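Side-chain contact in putative oxidoreductase (Magnetospirillum magnetotacticum, PDB 3C1A), which probably catalyses an NAD(P)-dependent oxidation or reduction, as a GFO/IDH/MocA-family oxidoreductase whose substrate is not established: residues A[213-217]-A[218-222]. Sequence-based numbering, arbitrary orientation.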
ATOM      1  N   LEU A 213     -13.229   4.187  11.670  1.00 15.34           N
ATOM      2  CA  LEU A 213     -14.045   3.613  10.598  1.00 15.35           C
ATOM      3  C   LEU A 213     -15.000   2.638  11.249  1.00 14.54           C
ATOM      4  O   LEU A 213     -14.555   1.704  11.909  1.00 12.81           O
ATOM      5  CB  LEU A 213     -13.160   2.842   9.603  1.00 15.58           C
ATOM      6  CG  LEU A 213     -12.282   3.619   8.597  1.00 23.53           C
ATOM      7  CD1 LEU A 213     -11.406   4.644   9.271  1.00 25.31           C
ATOM      8  CD2 LEU A 213     -11.431   2.663   7.746  1.00 18.83           C
ATOM      9  N   ALA A 214     -16.308   2.878  11.109  1.00 13.25           N
ATOM     10  CA  ALA A 214     -17.327   2.021  11.727  1.00 14.18           C
ATOM     11  C   ALA A 214     -17.939   1.039  10.737  1.00 12.76           C
ATOM     12  O   ALA A 214     -18.315   1.387   9.608  1.00 14.79           O
ATOM     13  CB  ALA A 214     -18.433   2.886  12.404  1.00 15.54           C
ATOM     14  N   PHE A 215     -18.027  -0.208  11.171  1.00 15.39           N
ATOM     15  CA  PHE A 215     -18.594  -1.290  10.379  1.00 16.03           C
ATOM     16  C   PHE A 215     -19.663  -1.944  11.231  1.00 16.74           C
ATOM     17  O   PHE A 215     -19.403  -2.879  11.966  1.00 15.46           O
ATOM     18  CB  PHE A 215     -17.538  -2.311  10.056  1.00 15.09           C
ATOM     19  CG  PHE A 215     -16.407  -1.770   9.255  1.00 16.05           C
ATOM     20  CD1 PHE A 215     -15.308  -1.198   9.878  1.00 16.11           C
ATOM     21  CD2 PHE A 215     -16.415  -1.893   7.872  1.00 16.05           C
ATOM     22  CE1 PHE A 215     -14.254  -0.700   9.146  1.00 11.73           C
ATOM     23  CE2 PHE A 215     -15.352  -1.417   7.125  1.00 16.87           C
ATOM     24  CZ  PHE A 215     -14.263  -0.813   7.771  1.00  8.93           C
ATOM     25  N   SER A 216     -20.863  -1.413  11.100  1.00 17.87           N
ATOM     26  CA  SER A 216     -21.978  -1.673  11.995  1.00 22.30           C
ATOM     27  C   SER A 216     -21.519  -1.510  13.436  1.00 24.65           C
ATOM     28  O   SER A 216     -21.226  -0.371  13.849  1.00 27.34           O
ATOM     29  CB  SER A 216     -22.607  -3.018  11.677  1.00 23.54           C
ATOM     30  OG  SER A 216     -23.163  -2.958  10.374  1.00 33.48           O
ATOM     31  N   THR A 217     -21.407  -2.609  14.187  1.00 24.49           N
ATOM     32  CA  THR A 217     -21.044  -2.523  15.604  1.00 25.61           C
ATOM     33  C   THR A 217     -19.528  -2.643  15.887  1.00 23.82           C
ATOM     34  O   THR A 217     -19.112  -2.700  17.060  1.00 25.26           O
ATOM     35  CB  THR A 217     -21.771  -3.607  16.417  1.00 23.50           C
ATOM     36  OG1 THR A 217     -21.319  -4.905  15.996  1.00 28.69           O
ATOM     37  CG2 THR A 217     -23.292  -3.482  16.234  1.00 29.02           C
ATOM     38  N   VAL A 218     -18.708  -2.663  14.835  1.00 20.60           N
ATOM     39  CA  VAL A 218     -17.280  -2.930  14.987  1.00 18.74           C
ATOM     40  C   VAL A 218     -16.563  -1.670  14.524  1.00 19.34           C
ATOM     41  O   VAL A 218     -16.853  -1.178  13.427  1.00 17.09           O
ATOM     42  CB  VAL A 218     -16.839  -4.130  14.106  1.00 17.93           C
ATOM     43  CG1 VAL A 218     -15.318  -4.312  14.111  1.00 15.89           C
ATOM     44  CG2 VAL A 218     -17.536  -5.399  14.527  1.00 21.19           C
ATOM     45  N   GLU A 219     -15.657  -1.146  15.348  1.00 18.19           N
ATOM     46  CA  GLU A 219     -14.845   0.013  14.946  1.00 17.42           C
ATOM     47  C   GLU A 219     -13.412  -0.372  14.728  1.00 15.18           C
ATOM     48  O   GLU A 219     -12.884  -1.235  15.432  1.00 12.28           O
ATOM     49  CB  GLU A 219     -14.892   1.123  15.983  1.00 19.70           C
ATOM     50  CG  GLU A 219     -16.204   1.836  16.007  1.00 21.12           C
ATOM     51  CD  GLU A 219     -16.166   3.089  16.817  1.00 27.44           C
ATOM     52  OE1 GLU A 219     -15.315   3.184  17.726  1.00 31.51           O
ATOM     53  OE2 GLU A 219     -16.987   3.989  16.529  1.00 36.62           O
ATOM     54  N   ALA A 220     -12.810   0.272  13.726  1.00 15.87           N
ATOM     55  CA  ALA A 220     -11.379   0.199  13.430  1.00 12.65           C
ATOM     56  C   ALA A 220     -10.840   1.560  13.766  1.00  9.65           C
ATOM     57  O   ALA A 220     -11.397   2.576  13.318  1.00 12.46           O
ATOM     58  CB  ALA A 220     -11.122  -0.123  11.953  1.00 10.80           C
ATOM     59  N   HIS A 221      -9.833   1.609  14.621  1.00  8.48           N
ATOM     60  CA  HIS A 221      -9.135   2.855  14.993  1.00 11.66           C
ATOM     61  C   HIS A 221      -7.700   2.790  14.463  1.00 10.90           C
ATOM     62  O   HIS A 221      -6.896   1.898  14.809  1.00 12.74           O
ATOM     63  CB  HIS A 221      -9.095   3.097  16.503  1.00 13.28           C
ATOM     64  CG  HIS A 221     -10.448   3.154  17.154  1.00 13.47           C
ATOM     65  ND1 HIS A 221     -10.849   2.245  18.105  1.00 29.90           N
ATOM     66  CD2 HIS A 221     -11.486   4.009  16.997  1.00 29.70           C
ATOM     67  CE1 HIS A 221     -12.077   2.529  18.500  1.00 30.32           C
ATOM     68  NE2 HIS A 221     -12.486   3.599  17.849  1.00 22.30           N
ATOM     69  N   ILE A 222      -7.384   3.743  13.611  1.00 10.83           N
ATOM     70  CA  ILE A 222      -6.099   3.790  12.942  1.00  9.48           C
ATOM     71  C   ILE A 222      -5.333   5.001  13.418  1.00 11.44           C
ATOM     72  O   ILE A 222      -5.695   6.115  13.083  1.00 13.24           O
ATOM     73  CB  ILE A 222      -6.303   3.918  11.423  1.00  7.40           C
ATOM     74  CG1 ILE A 222      -6.989   2.662  10.861  1.00 10.96           C
ATOM     75  CG2 ILE A 222      -5.011   4.328  10.680  1.00  8.01           C
ATOM     76  CD1 ILE A 222      -7.470   2.846   9.364  1.00  9.42           C
TER
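Phe-215 and Val-218 face each other at the end of a beta hairpin with a two-residue loop. The type II' turn runs from Phe-215 to Val-218, with Ser-216 and Thr-217 at its centre. It joins strand 204-215 to strand 218-225 in the mixed sheet of the C-terminal domain. Phe-215 N donates to Val-218 O at 2.7 Å, nearly in line with the carbonyl. The return bond, from Val-218 N to Phe-215 O, is longer at 3.0 Å. Its donor stands 54° out of the carbonyl plane. The next hydrogen-bonded pair, Leu-213 with Ala-220, is more regular. Its two N-H...O bonds are almost straight, and both lie in the carbonyl plane.

The apolar face carries Leu-213, Phe-215, Val-218, Ala-220 and Ile-222. Chi1 of -61° sets CG of Phe-215 anti to the carbonyl carbon, and chi2 of 88° turns the ring so that an edge meets the neighbouring strand. Val-218 O lies in the ring plane at that edge, 3.9 Å from Phe-215 CD1. Further along the edge, Phe-215 CE1 meets Ala-220 CB at 4.2 Å. Leu-213 CD2 reaches Ile-222 CD1 at 4.3 Å. Helix 168-184 covers this face, with Val-180 on Phe-215 and Ala-220, and Met-184 on Phe-215 and Val-218.

The other face is looser. Ala-214 CB only grazes Glu-219 CG at 4.4 Å. The extended Glu-219 chain carries OE1 to His-221 NE2 in a weak, bent bond along the same strand. The turn is exposed, but Ser-216 is held: its N bonds to Asp-189 OD2 and its OG to Arg-186 NH1.

The chemistry thus divides by face. Backbone bonds set the register, and apolar side chains seat the hairpin against the helix. The other face, with Ala-214 beside Glu-219 and His-221, and the turn are more polar and more exposed.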